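Long-range contacts in sterol regulatory element-binding protein cleavage-activating protein (Schizosaccharomyces pombe, PDB 4YHC), which acts as the escort protein required for Sre1 processing at low sterol and low oxygen, and is represented here by its WD40 domain: residues Phe124-Thr129 / Glu139-Glu144; Glu17-Ile22 / Val460-Glu465; Glu222-Ile227 / Leu236-Asp241; Val270-Ser275 / Phe282-Ile287. The protein carries 9 engineered substitutions. All coordinates share one frame; numbering follows the deposited sequence.

Contact 1. Residues Phe124-Thr129 / Glu139-Glu144; sequences FWMPGT and ELVVVE
With its chi1 at -44°, F124 swings CG to the side of its own backbone N, opposite the carbonyl carbon, and this lays the ring along the neighbouring strand against V141 and V143. V141 CB sits at the ring edge, close to its plane, 3.8 Å from CD2 of F124. V143 is reached one position further on in the same row, where its CG2 branch lies 3.6 Å from F124 CE2. M126, on the same face, bends away at chi3, and its SD keeps only a loose 4.2 Å contact with V141 CG2. On the other face, L140 places its CD2 methyl over one face of the five-membered ring of W125. This methyl stands 4.1 Å from the ring centroid and only 15° off the normal, a CH-pi contact, while the indole NE1 is tied to S90. The backbones carry two hydrogen-bonded pairs. V141 N donates to F124 O at 2.8 Å in an almost straight bond, and F124 N returns the bond to V141 O; M126 N and E139 O meet at 2.7 Å, with E139 N bonded to M126 O. Strands 175-182 and 187-193 pack on the F124 and M126 face. The paired strands lie in the predicted third WD repeat and are the first two of a four-stranded antiparallel sheet, as in a WD40 propeller blade.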
loop_
_atom_site.group_PDB
_atom_site.type_symbol
_atom_site.label_atom_id
_atom_site.label_comp_id
_atom_site.label_asym_id
_atom_site.label_seq_id
_atom_site.Cartn_x
_atom_site.Cartn_y
_atom_site.Cartn_z
ATOM N N PHE A 124 3.070 -5.094 -11.562
ATOM C CA PHE A 124 3.761 -5.493 -10.332
ATOM C C PHE A 124 5.072 -6.056 -10.736
ATOM O O PHE A 124 5.118 -6.802 -11.679
ATOM C CB PHE A 124 3.127 -6.750 -9.656
ATOM C CG PHE A 124 1.680 -6.738 -9.601
ATOM C CD1 PHE A 124 1.045 -5.860 -8.810
ATOM C CD2 PHE A 124 0.951 -7.657 -10.326
ATOM C CE1 PHE A 124 -0.311 -5.849 -8.730
ATOM C CE2 PHE A 124 -0.408 -7.651 -10.279
ATOM C CZ PHE A 124 -1.047 -6.735 -9.482
ATOM N N TRP A 125 6.112 -5.739 -9.992
ATOM C CA TRP A 125 7.411 -6.403 -10.080
ATOM C C TRP A 125 7.517 -7.544 -9.069
ATOM O O TRP A 125 7.167 -7.374 -7.885
ATOM C CB TRP A 125 8.487 -5.413 -9.691
ATOM C CG TRP A 125 8.730 -4.264 -10.652
ATOM C CD1 TRP A 125 7.880 -3.271 -10.947
ATOM C CD2 TRP A 125 9.926 -3.978 -11.332
ATOM N NE1 TRP A 125 8.473 -2.367 -11.749
ATOM C CE2 TRP A 125 9.746 -2.777 -12.001
ATOM C CE3 TRP A 125 11.170 -4.598 -11.389
ATOM C CZ2 TRP A 125 10.754 -2.182 -12.810
ATOM C CZ3 TRP A 125 12.198 -3.994 -12.140
ATOM C CH2 TRP A 125 11.974 -2.825 -12.864
ATOM N N MET A 126 8.038 -8.683 -9.490
ATOM C CA MET A 126 8.289 -9.733 -8.534
ATOM C C MET A 126 9.718 -10.267 -8.711
ATOM O O MET A 126 10.182 -10.409 -9.818
ATOM C CB MET A 126 7.281 -10.847 -8.687
ATOM C CG MET A 126 5.807 -10.317 -8.618
ATOM S SD MET A 126 4.632 -11.649 -8.745
ATOM C CE MET A 126 4.513 -12.017 -7.033
ATOM N N PRO A 127 10.383 -10.587 -7.620
ATOM C CA PRO A 127 11.776 -11.046 -7.718
ATOM C C PRO A 127 11.815 -12.362 -8.453
ATOM O O PRO A 127 10.962 -13.174 -8.219
ATOM C CB PRO A 127 12.224 -11.220 -6.252
ATOM C CG PRO A 127 10.955 -11.300 -5.435
ATOM C CD PRO A 127 9.852 -10.614 -6.239
ATOM N N GLY A 128 12.711 -12.510 -9.429
ATOM C CA GLY A 128 12.958 -13.805 -10.059
ATOM C C GLY A 128 14.181 -14.463 -9.446
ATOM O O GLY A 128 14.290 -14.598 -8.240
ATOM N N THR A 129 15.145 -14.792 -10.289
ATOM C CA THR A 129 16.374 -15.466 -9.861
ATOM C C THR A 129 17.587 -14.496 -9.708
ATOM O O THR A 129 18.678 -14.754 -10.223
ATOM C CB THR A 129 16.690 -16.661 -10.811
ATOM O OG1 THR A 129 18.105 -16.822 -10.946
ATOM C CG2 THR A 129 16.081 -16.486 -12.222
ATOM N N GLU A 139 10.292 -10.819 -12.520
ATOM C CA GLU A 139 9.085 -10.942 -13.310
ATOM C C GLU A 139 8.222 -9.703 -13.219
ATOM O O GLU A 139 7.938 -9.219 -12.129
ATOM C CB GLU A 139 8.352 -12.190 -12.891
ATOM C CG GLU A 139 9.179 -13.420 -13.239
ATOM C CD GLU A 139 8.547 -14.701 -12.779
ATOM O OE1 GLU A 139 8.357 -14.836 -11.540
ATOM O OE2 GLU A 139 8.233 -15.542 -13.675
ATOM N N LEU A 140 7.859 -9.155 -14.373
ATOM C CA LEU A 140 7.063 -7.963 -14.461
ATOM C C LEU A 140 5.702 -8.410 -14.915
ATOM O O LEU A 140 5.554 -8.915 -16.063
ATOM C CB LEU A 140 7.625 -6.973 -15.485
ATOM C CG LEU A 140 7.786 -5.497 -15.231
ATOM C CD1 LEU A 140 7.936 -4.731 -16.557
ATOM C CD2 LEU A 140 6.717 -4.873 -14.354
ATOM N N VAL A 141 4.702 -8.213 -14.069
ATOM C CA VAL A 141 3.371 -8.719 -14.356
ATOM C C VAL A 141 2.451 -7.573 -14.720
ATOM O O VAL A 141 2.350 -6.548 -14.019
ATOM C CB VAL A 141 2.816 -9.478 -13.147
ATOM C CG1 VAL A 141 1.416 -10.022 -13.414
ATOM C CG2 VAL A 141 3.769 -10.621 -12.758
ATOM N N VAL A 142 1.734 -7.754 -15.810
ATOM C CA VAL A 142 0.812 -6.776 -16.297
ATOM C C VAL A 142 -0.560 -7.372 -16.319
ATOM O O VAL A 142 -0.808 -8.369 -17.019
ATOM C CB VAL A 142 1.203 -6.345 -17.733
ATOM C CG1 VAL A 142 0.248 -5.288 -18.252
ATOM C CG2 VAL A 142 2.594 -5.770 -17.704
ATOM N N VAL A 143 -1.454 -6.784 -15.546
ATOM C CA VAL A 143 -2.797 -7.283 -15.405
ATOM C C VAL A 143 -3.767 -6.309 -16.036
ATOM O O VAL A 143 -3.766 -5.103 -15.722
ATOM C CB VAL A 143 -3.197 -7.522 -13.919
ATOM C CG1 VAL A 143 -4.604 -8.098 -13.822
ATOM C CG2 VAL A 143 -2.209 -8.472 -13.235
ATOM N N GLU A 144 -4.639 -6.847 -16.891
ATOM C CA GLU A 144 -5.647 -6.042 -17.571
ATOM C C GLU A 144 -7.018 -6.293 -17.019
ATOM O O GLU A 144 -7.379 -7.401 -16.679
ATOM C CB GLU A 144 -5.659 -6.339 -19.055
ATOM C CG GLU A 144 -4.447 -5.816 -19.794
ATOM C CD GLU A 144 -4.508 -6.184 -21.262
ATOM O OE1 GLU A 144 -5.462 -5.690 -21.939
ATOM O OE2 GLU A 144 -3.621 -6.971 -21.716
#

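Contact 2. Residues Glu17-Ile22 / Val460-Glu465; sequences EEKFRI and VGYGSE
V460 lies alongside F20 and I22, its side chain pointing the same way as theirs. Its CG1 branch is 3.8 Å from CE1 at the edge of the F20 ring, and its CG2 branch meets CD1 of I22 at 4.0 Å. G461 follows with a hydrogen-bonded pair to R21: its N donates to R21 O, and its O accepts from R21 N at 2.8 Å while also lying in the plane of the F20 ring at its edge. Strand 20-24, from the start of the chain, is thereby joined antiparallel to strand 456-462, from its end, and becomes the outermost strand of a four-stranded sheet, the kind of closure between chain ends by which WD40 propellers complete their ring. At Y462, CG is anti to the backbone N (chi1 -169°), and the ring lies obliquely against the K19 chain, whose CB is 4.2 Å from the ring centroid, off-centre. Further along, CE of K19 comes within 3.4 Å of Y462 OH. An alanine in place of Y462 would remove the ring and is likely to leave the K19 chain free to turn and F20 CB less covered. G463, at positive phi, donates its N to K19 O at 2.9 Å from above the carbonyl plane. S464 N is linked to that same K19 O through water 1, while S464 OG binds a citric acid, probably from the crystallisation liquor.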
loop_
_atom_site.group_PDB
_atom_site.type_symbol
_atom_site.label_atom_id
_atom_site.label_comp_id
_atom_site.label_asym_id
_atom_site.label_seq_id
_atom_site.Cartn_x
_atom_site.Cartn_y
_atom_site.Cartn_z
ATOM N N GLU A 17 3.763 16.088 21.772
ATOM C CA GLU A 17 3.349 16.978 20.678
ATOM C C GLU A 17 4.446 17.224 19.729
ATOM O O GLU A 17 4.234 17.334 18.547
ATOM C CB GLU A 17 2.895 18.328 21.202
ATOM C CG GLU A 17 1.608 18.175 21.974
ATOM C CD GLU A 17 1.165 19.490 22.587
ATOM O OE1 GLU A 17 2.005 20.415 22.796
ATOM O OE2 GLU A 17 -0.037 19.599 22.860
ATOM N N GLU A 18 5.649 17.358 20.268
ATOM C CA GLU A 18 6.770 17.611 19.442
ATOM C C GLU A 18 7.012 16.516 18.378
ATOM O O GLU A 18 7.421 16.799 17.264
ATOM C CB GLU A 18 8.012 17.783 20.335
ATOM C CG GLU A 18 9.178 18.299 19.519
ATOM C CD GLU A 18 10.430 18.531 20.350
ATOM O OE1 GLU A 18 11.499 18.298 19.770
ATOM O OE2 GLU A 18 10.319 18.936 21.544
ATOM N N LYS A 19 6.818 15.267 18.759
ATOM C CA LYS A 19 6.991 14.117 17.868
ATOM C C LYS A 19 5.928 14.003 16.768
ATOM O O LYS A 19 6.117 13.292 15.792
ATOM C CB LYS A 19 6.957 12.864 18.703
ATOM C CG LYS A 19 8.191 12.834 19.582
ATOM C CD LYS A 19 8.441 11.573 20.325
ATOM C CE LYS A 19 7.218 11.064 21.026
ATOM N NZ LYS A 19 7.440 9.633 21.320
ATOM N N PHE A 20 4.797 14.671 16.944
ATOM C CA PHE A 20 3.770 14.747 15.888
ATOM C C PHE A 20 4.116 15.811 14.852
ATOM O O PHE A 20 4.145 17.036 15.123
ATOM C CB PHE A 20 2.373 15.012 16.547
ATOM C CG PHE A 20 1.224 15.070 15.567
ATOM C CD1 PHE A 20 1.245 14.392 14.398
ATOM C CD2 PHE A 20 0.091 15.817 15.869
ATOM C CE1 PHE A 20 0.159 14.439 13.545
ATOM C CE2 PHE A 20 -0.959 15.906 15.008
ATOM C CZ PHE A 20 -0.944 15.194 13.830
ATOM N N ARG A 21 4.403 15.386 13.631
ATOM C CA ARG A 21 5.049 16.304 12.663
ATOM C C ARG A 21 4.318 16.338 11.349
ATOM O O ARG A 21 3.848 15.286 10.843
ATOM C CB ARG A 21 6.493 15.860 12.341
ATOM C CG ARG A 21 7.498 15.930 13.494
ATOM C CD ARG A 21 7.880 17.357 13.867
ATOM N NE ARG A 21 8.565 18.062 12.778
ATOM C CZ ARG A 21 9.850 17.958 12.465
ATOM N NH1 ARG A 21 10.644 17.135 13.129
ATOM N NH2 ARG A 21 10.321 18.629 11.421
ATOM N N ILE A 22 4.326 17.503 10.727
ATOM C CA ILE A 22 3.917 17.623 9.318
ATOM C C ILE A 22 4.906 18.451 8.604
ATOM O O ILE A 22 5.319 19.473 9.131
ATOM C CB ILE A 22 2.523 18.240 9.147
ATOM C CG1 ILE A 22 2.260 18.584 7.705
ATOM C CG2 ILE A 22 2.337 19.432 10.052
ATOM C CD1 ILE A 22 0.799 18.801 7.328
ATOM N N VAL A 460 3.203 13.414 7.136
ATOM C CA VAL A 460 2.660 13.528 8.495
ATOM C C VAL A 460 2.989 12.267 9.222
ATOM O O VAL A 460 2.683 11.154 8.739
ATOM C CB VAL A 460 1.117 13.669 8.466
ATOM C CG1 VAL A 460 0.513 13.885 9.851
ATOM C CG2 VAL A 460 0.707 14.857 7.561
ATOM N N GLY A 461 3.616 12.418 10.381
ATOM C CA GLY A 461 4.081 11.278 11.158
ATOM C C GLY A 461 4.228 11.483 12.644
ATOM O O GLY A 461 4.120 12.601 13.140
ATOM N N TYR A 462 4.458 10.397 13.325
ATOM C CA TYR A 462 4.654 10.375 14.773
ATOM C C TYR A 462 5.933 9.670 15.180
ATOM O O TYR A 462 6.132 8.451 14.985
ATOM C CB TYR A 462 3.491 9.749 15.526
ATOM C CG TYR A 462 3.578 9.958 16.963
ATOM C CD1 TYR A 462 3.333 11.239 17.498
ATOM C CD2 TYR A 462 3.870 8.911 17.841
ATOM C CE1 TYR A 462 3.456 11.487 18.824
ATOM C CE2 TYR A 462 3.981 9.163 19.204
ATOM C CZ TYR A 462 3.767 10.448 19.667
ATOM O OH TYR A 462 3.841 10.738 20.995
ATOM N N GLY A 463 6.816 10.441 15.756
ATOM C CA GLY A 463 8.103 9.915 16.121
ATOM C C GLY A 463 8.881 9.267 14.979
ATOM O O GLY A 463 9.555 8.241 15.178
ATOM N N SER A 464 8.734 9.812 13.789
ATOM C CA SER A 464 9.246 9.157 12.568
ATOM C C SER A 464 10.679 9.585 12.267
ATOM O O SER A 464 10.985 10.757 12.306
ATOM C CB SER A 464 8.365 9.500 11.374
ATOM O OG SER A 464 8.896 8.970 10.182
ATOM N N GLU A 465 11.520 8.633 11.878
ATOM C CA GLU A 465 12.907 8.960 11.456
ATOM C C GLU A 465 12.956 9.654 10.100
ATOM O O GLU A 465 14.018 10.095 9.657
ATOM C CB GLU A 465 13.699 7.698 11.270
ATOM C CG GLU A 465 13.872 6.918 12.534
ATOM C CD GLU A 465 14.521 5.552 12.296
ATOM O OE1 GLU A 465 15.001 5.268 11.174
ATOM O OE2 GLU A 465 14.553 4.762 13.265
HETATM O O HOH W 1 7.552 12.385 13.349
#

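Contact 3. Residues Glu222-Ile227 / Leu236-Asp241; sequences ETKKDI and LFLARD
The side chains of E222 and R240 cross obliquely, with carboxylate and guanidinium planes 51° apart. E222 OE1 lies in the guanidinium plane, at its edge, and NH1 of R240 approaches it at 2.9 Å from above the carboxylate plane in a nearly straight salt bridge. The backbone N of D241 reaches the same oxygen at 3.1 Å from the opposite face, so one OE1 is clasped between a side chain and the main chain. R240 sets out with CG between its backbone N and carbonyl carbon (chi1 45°) and then runs extended to NE, which passes its CG and CD close by E222 OE1. K225 and D241 cross at about a right angle. Here NZ of K225 points to the syn lone pair of D241 OD1, in a salt bridge modelled so short that its exact length is doubtful. Next to these charged pairs, toward the strands, lies a classic beta bulge, K225 and D226 both facing A239: K225 N donates to A239 O at 2.8 Å, whereas the bond from D226 N to that oxygen is weak. Towards the strands the chemistry turns apolar. The aliphatic CG of K224 rests 3.6 Å from L238 CD2, and I227 CG2 lies 3.9 Å from the same methyl. Second partners hold the charges in place, D245 on R240, S242 on E222 and I263 O on K225. Two oppositely charged pairs thus close the open end of the hairpin with their acidic members adjacent, and R240 and K225 would be expected to offset the like charges of E222 and D241.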
loop_
_atom_site.group_PDB
_atom_site.type_symbol
_atom_site.label_atom_id
_atom_site.label_comp_id
_atom_site.label_asym_id
_atom_site.label_seq_id
_atom_site.Cartn_x
_atom_site.Cartn_y
_atom_site.Cartn_z
ATOM N N GLU A 222 -22.883 -14.015 -0.518
ATOM C CA GLU A 222 -22.423 -12.649 -0.350
ATOM C C GLU A 222 -21.607 -12.255 -1.568
ATOM O O GLU A 222 -20.950 -13.060 -2.185
ATOM C CB GLU A 222 -21.635 -12.491 0.948
ATOM C CG GLU A 222 -22.427 -12.803 2.195
ATOM C CD GLU A 222 -21.714 -12.413 3.450
ATOM O OE1 GLU A 222 -20.504 -12.022 3.394
ATOM O OE2 GLU A 222 -22.346 -12.484 4.519
ATOM N N THR A 223 -21.806 -11.030 -1.987
ATOM C CA THR A 223 -20.909 -10.379 -2.925
ATOM C C THR A 223 -19.456 -10.206 -2.320
ATOM O O THR A 223 -19.293 -9.695 -1.209
ATOM C CB THR A 223 -21.427 -9.000 -3.211
ATOM O OG1 THR A 223 -22.795 -9.100 -3.584
ATOM C CG2 THR A 223 -20.608 -8.298 -4.350
ATOM N N LYS A 224 -18.478 -10.607 -3.088
ATOM C CA LYS A 224 -17.020 -10.401 -2.792
ATOM C C LYS A 224 -16.655 -8.967 -3.159
ATOM O O LYS A 224 -16.989 -8.471 -4.229
ATOM C CB LYS A 224 -16.189 -11.410 -3.571
ATOM C CG LYS A 224 -16.093 -12.741 -2.855
ATOM C CD LYS A 224 -17.422 -13.435 -2.489
ATOM C CE LYS A 224 -17.885 -14.480 -3.516
ATOM N NZ LYS A 224 -16.743 -15.412 -3.885
ATOM N N LYS A 225 -15.984 -8.279 -2.262
ATOM C CA LYS A 225 -15.785 -6.833 -2.410
ATOM C C LYS A 225 -14.308 -6.451 -2.620
ATOM O O LYS A 225 -14.013 -5.385 -3.197
ATOM C CB LYS A 225 -16.327 -6.133 -1.169
ATOM C CG LYS A 225 -17.836 -6.273 -0.935
ATOM C CD LYS A 225 -18.579 -5.622 -2.091
ATOM C CE LYS A 225 -20.084 -5.390 -1.860
ATOM N NZ LYS A 225 -20.353 -4.500 -0.726
ATOM N N ASP A 226 -13.381 -7.278 -2.123
ATOM C CA ASP A 226 -11.968 -6.892 -2.213
ATOM C C ASP A 226 -11.087 -8.068 -1.782
ATOM O O ASP A 226 -11.514 -9.029 -1.140
ATOM C CB ASP A 226 -11.655 -5.675 -1.306
ATOM C CG ASP A 226 -10.617 -4.718 -1.935
ATOM O OD1 ASP A 226 -9.905 -5.139 -2.909
ATOM O OD2 ASP A 226 -10.483 -3.559 -1.425
ATOM N N ILE A 227 -9.844 -7.948 -2.164
ATOM C CA ILE A 227 -8.784 -8.852 -1.703
ATOM C C ILE A 227 -7.576 -8.038 -1.320
ATOM O O ILE A 227 -7.300 -6.982 -1.920
ATOM C CB ILE A 227 -8.397 -9.905 -2.764
ATOM C CG1 ILE A 227 -7.946 -9.306 -4.099
ATOM C CG2 ILE A 227 -9.528 -10.840 -3.012
ATOM C CD1 ILE A 227 -7.503 -10.377 -5.093
ATOM N N LEU A 236 -3.937 -14.117 2.297
ATOM C CA LEU A 236 -4.851 -13.284 1.557
ATOM C C LEU A 236 -6.114 -13.036 2.353
ATOM O O LEU A 236 -6.678 -14.007 2.960
ATOM C CB LEU A 236 -5.228 -13.999 0.271
ATOM C CG LEU A 236 -6.146 -13.213 -0.658
ATOM C CD1 LEU A 236 -5.756 -13.313 -2.094
ATOM C CD2 LEU A 236 -7.590 -13.695 -0.541
ATOM N N PHE A 237 -6.564 -11.772 2.360
ATOM C CA PHE A 237 -7.804 -11.377 3.049
ATOM C C PHE A 237 -8.847 -11.198 1.918
ATOM O O PHE A 237 -8.590 -10.492 0.931
ATOM C CB PHE A 237 -7.655 -10.092 3.851
ATOM C CG PHE A 237 -6.788 -10.210 5.058
ATOM C CD1 PHE A 237 -5.408 -10.147 4.953
ATOM C CD2 PHE A 237 -7.336 -10.366 6.308
ATOM C CE1 PHE A 237 -4.618 -10.282 6.067
ATOM C CE2 PHE A 237 -6.565 -10.498 7.385
ATOM C CZ PHE A 237 -5.210 -10.421 7.285
ATOM N N LEU A 238 -10.002 -11.864 2.024
ATOM C CA LEU A 238 -11.116 -11.777 1.079
ATOM C C LEU A 238 -12.287 -11.071 1.809
ATOM O O LEU A 238 -12.819 -11.602 2.723
ATOM C CB LEU A 238 -11.544 -13.166 0.656
ATOM C CG LEU A 238 -12.506 -13.376 -0.558
ATOM C CD1 LEU A 238 -13.843 -13.935 -0.141
ATOM C CD2 LEU A 238 -12.797 -12.182 -1.438
ATOM N N ALA A 239 -12.614 -9.857 1.427
ATOM C CA ALA A 239 -13.641 -9.068 2.020
ATOM C C ALA A 239 -14.940 -9.324 1.260
ATOM O O ALA A 239 -14.946 -9.427 0.059
ATOM C CB ALA A 239 -13.331 -7.622 1.892
ATOM N N ARG A 240 -16.016 -9.488 2.004
ATOM C CA ARG A 240 -17.351 -9.781 1.419
ATOM C C ARG A 240 -18.276 -8.855 2.225
ATOM O O ARG A 240 -17.836 -7.720 2.596
ATOM C CB ARG A 240 -17.694 -11.293 1.485
ATOM C CG ARG A 240 -17.396 -11.986 2.802
ATOM C CD ARG A 240 -17.650 -13.520 2.756
ATOM N NE ARG A 240 -17.190 -14.116 3.999
ATOM C CZ ARG A 240 -17.703 -13.914 5.211
ATOM N NH1 ARG A 240 -18.839 -13.234 5.396
ATOM N NH2 ARG A 240 -17.065 -14.403 6.275
ATOM N N ASP A 241 -19.537 -9.221 2.432
ATOM C CA ASP A 241 -20.511 -8.239 2.975
ATOM C C ASP A 241 -20.781 -8.350 4.451
ATOM O O ASP A 241 -21.285 -7.420 5.022
ATOM C CB ASP A 241 -21.803 -8.271 2.135
ATOM C CG ASP A 241 -21.770 -7.221 0.965
ATOM O OD1 ASP A 241 -21.061 -6.173 1.050
ATOM O OD2 ASP A 241 -22.417 -7.458 -0.038
#

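Contact 4. Residues Val270-Ser275 / Phe282-Ile287; sequences VGVSNS and FRVSSI
S273 and S286 meet hydroxyl to hydroxyl, their OG atoms 2.7 Å apart in a hydrogen bond that either could donate. With both OG atoms set between backbone N and carbonyl carbon (chi1 77° and 66°), the two hydroxyls come within bonding distance. Beside them, the amide of N274 donates ND2 to S285 OG at 3.1 Å, with the hydroxyl oxygen lying in the amide plane. An alanine in place of S285 would probably leave the N274 amide without this acceptor and free to turn, and would also take a partner from R276, which bonds to the same OG. The other face is apolar. V272 is the middle member, with CB 3.8 Å from V284 CG1 and CG1 4.0 Å from I287 CG2; that I287 methyl also lies alongside V270 CG1. Toward the turn of the hairpin, S275 OG approaches F282 CZ at 3.5 Å, obliquely to the ring. Behind these groups stand two backbone bonds: S285 N donates to S273 O at 2.9 Å, and S273 N makes a longer bond to S286 O, each donor coming from above the carbonyl plane. The left-handed backbone of N274 bends the chain opposite S285. R283 leads away, its NE bonded to Q281 and its NH1 in salt bridges with D329 and D331. Further out, L362 touches both S273 and S286, strand 311-317 covers the valine and isoleucine face through L315, and V270 packs against Y228 and I230 of strand 226-230, joining strands 269-278 and 281-292 to the adjoining sheet.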
loop_
_atom_site.group_PDB
_atom_site.type_symbol
_atom_site.label_atom_id
_atom_site.label_comp_id
_atom_site.label_asym_id
_atom_site.label_seq_id
_atom_site.Cartn_x
_atom_site.Cartn_y
_atom_site.Cartn_z
ATOM N N VAL A 270 -5.192 -3.693 4.888
ATOM C CA VAL A 270 -4.830 -4.295 6.169
ATOM C C VAL A 270 -3.472 -3.849 6.580
ATOM O O VAL A 270 -2.595 -3.791 5.759
ATOM C CB VAL A 270 -4.817 -5.829 6.097
ATOM C CG1 VAL A 270 -4.469 -6.496 7.464
ATOM C CG2 VAL A 270 -6.123 -6.316 5.548
ATOM N N GLY A 271 -3.260 -3.572 7.830
ATOM C CA GLY A 271 -1.840 -3.499 8.309
ATOM C C GLY A 271 -1.706 -4.363 9.554
ATOM O O GLY A 271 -2.692 -4.529 10.297
ATOM N N VAL A 272 -0.531 -4.942 9.766
ATOM C CA VAL A 272 -0.215 -5.687 10.984
ATOM C C VAL A 272 1.093 -5.159 11.638
ATOM O O VAL A 272 2.010 -4.613 10.962
ATOM C CB VAL A 272 -0.143 -7.204 10.727
ATOM C CG1 VAL A 272 -1.458 -7.777 10.183
ATOM C CG2 VAL A 272 0.966 -7.510 9.736
ATOM N N SER A 273 1.162 -5.264 12.962
ATOM C CA SER A 273 2.233 -4.678 13.721
ATOM C C SER A 273 3.221 -5.668 14.294
ATOM O O SER A 273 2.883 -6.802 14.602
ATOM C CB SER A 273 1.701 -3.749 14.798
ATOM O OG SER A 273 1.185 -4.485 15.903
ATOM N N ASN A 274 4.490 -5.242 14.365
ATOM C CA ASN A 274 5.523 -6.032 15.044
ATOM C C ASN A 274 5.633 -7.435 14.518
ATOM O O ASN A 274 5.649 -8.345 15.312
ATOM C CB ASN A 274 5.268 -6.040 16.547
ATOM C CG ASN A 274 5.488 -4.671 17.154
ATOM O OD1 ASN A 274 6.258 -3.859 16.606
ATOM N ND2 ASN A 274 4.787 -4.375 18.224
ATOM N N SER A 275 5.654 -7.585 13.194
ATOM C CA SER A 275 5.656 -8.872 12.544
ATOM C C SER A 275 6.999 -9.596 12.988
ATOM O O SER A 275 8.041 -8.960 13.063
ATOM C CB SER A 275 5.639 -8.667 11.055
ATOM O OG SER A 275 4.313 -8.348 10.686
ATOM N N PHE A 282 4.131 -17.084 12.098
ATOM C CA PHE A 282 4.112 -15.670 11.794
ATOM C C PHE A 282 3.319 -14.955 12.870
ATOM O O PHE A 282 2.063 -15.102 12.992
ATOM C CB PHE A 282 3.609 -15.432 10.404
ATOM C CG PHE A 282 3.831 -14.019 9.924
ATOM C CD1 PHE A 282 3.025 -13.014 10.338
ATOM C CD2 PHE A 282 4.843 -13.742 9.025
ATOM C CE1 PHE A 282 3.258 -11.702 9.945
ATOM C CE2 PHE A 282 5.104 -12.431 8.610
ATOM C CZ PHE A 282 4.315 -11.415 9.106
ATOM N N ARG A 283 4.009 -14.181 13.679
ATOM C CA ARG A 283 3.376 -13.533 14.827
ATOM C C ARG A 283 3.291 -12.030 14.636
ATOM O O ARG A 283 4.181 -11.449 14.012
ATOM C CB ARG A 283 4.094 -13.814 16.117
ATOM C CG ARG A 283 4.271 -15.289 16.486
ATOM C CD ARG A 283 5.132 -15.351 17.741
ATOM N NE ARG A 283 5.336 -16.738 18.193
ATOM C CZ ARG A 283 6.243 -17.087 19.137
ATOM N NH1 ARG A 283 6.942 -16.168 19.790
ATOM N NH2 ARG A 283 6.348 -18.350 19.502
ATOM N N VAL A 284 2.173 -11.448 15.085
ATOM C CA VAL A 284 1.945 -10.006 15.107
ATOM C C VAL A 284 1.376 -9.563 16.412
ATOM O O VAL A 284 0.745 -10.356 17.130
ATOM C CB VAL A 284 0.987 -9.559 13.939
ATOM C CG1 VAL A 284 1.551 -10.035 12.630
ATOM C CG2 VAL A 284 -0.447 -10.074 14.156
ATOM N N SER A 285 1.600 -8.306 16.774
ATOM C CA SER A 285 1.047 -7.801 18.004
ATOM C C SER A 285 -0.401 -7.298 17.812
ATOM O O SER A 285 -1.114 -7.176 18.806
ATOM C CB SER A 285 1.849 -6.609 18.536
ATOM O OG SER A 285 3.176 -6.980 18.869
ATOM N N SER A 286 -0.796 -7.004 16.576
ATOM C CA SER A 286 -2.138 -6.383 16.260
ATOM C C SER A 286 -2.461 -6.457 14.805
ATOM O O SER A 286 -1.537 -6.667 13.991
ATOM C CB SER A 286 -2.299 -4.946 16.715
ATOM O OG SER A 286 -1.449 -4.024 16.047
ATOM N N ILE A 287 -3.760 -6.366 14.470
ATOM C CA ILE A 287 -4.185 -6.339 13.073
ATOM C C ILE A 287 -5.122 -5.158 12.967
ATOM O O ILE A 287 -6.004 -4.991 13.847
ATOM C CB ILE A 287 -4.969 -7.600 12.710
ATOM C CG1 ILE A 287 -4.238 -8.843 13.156
ATOM C CG2 ILE A 287 -5.285 -7.643 11.206
ATOM C CD1 ILE A 287 -5.027 -10.131 12.931
#

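Contacts 1 and 4 are buried, whereas contacts 2 and 3 are partly so. Contacts 1, 3 and 4 each fasten a local hairpin, following one another along the chain; contact 2 brings the two chain ends together, and its centre is about 35 Å from that of contact 1, across the middle of the domain. Contacts 3 and 4 touch, F237 CD1 lying 3.9 Å from V270 CG2, while contacts 1 and 3 both pack on strands 175-182 and 187-193. The chemistry follows place: aromatic and aliphatic side chains in contact 1, valine and aromatic packing with a lysine chain against a tyrosine in contact 2, salt bridges at the open mouth of contact 3, and buried serine hydroxyls in contact 4.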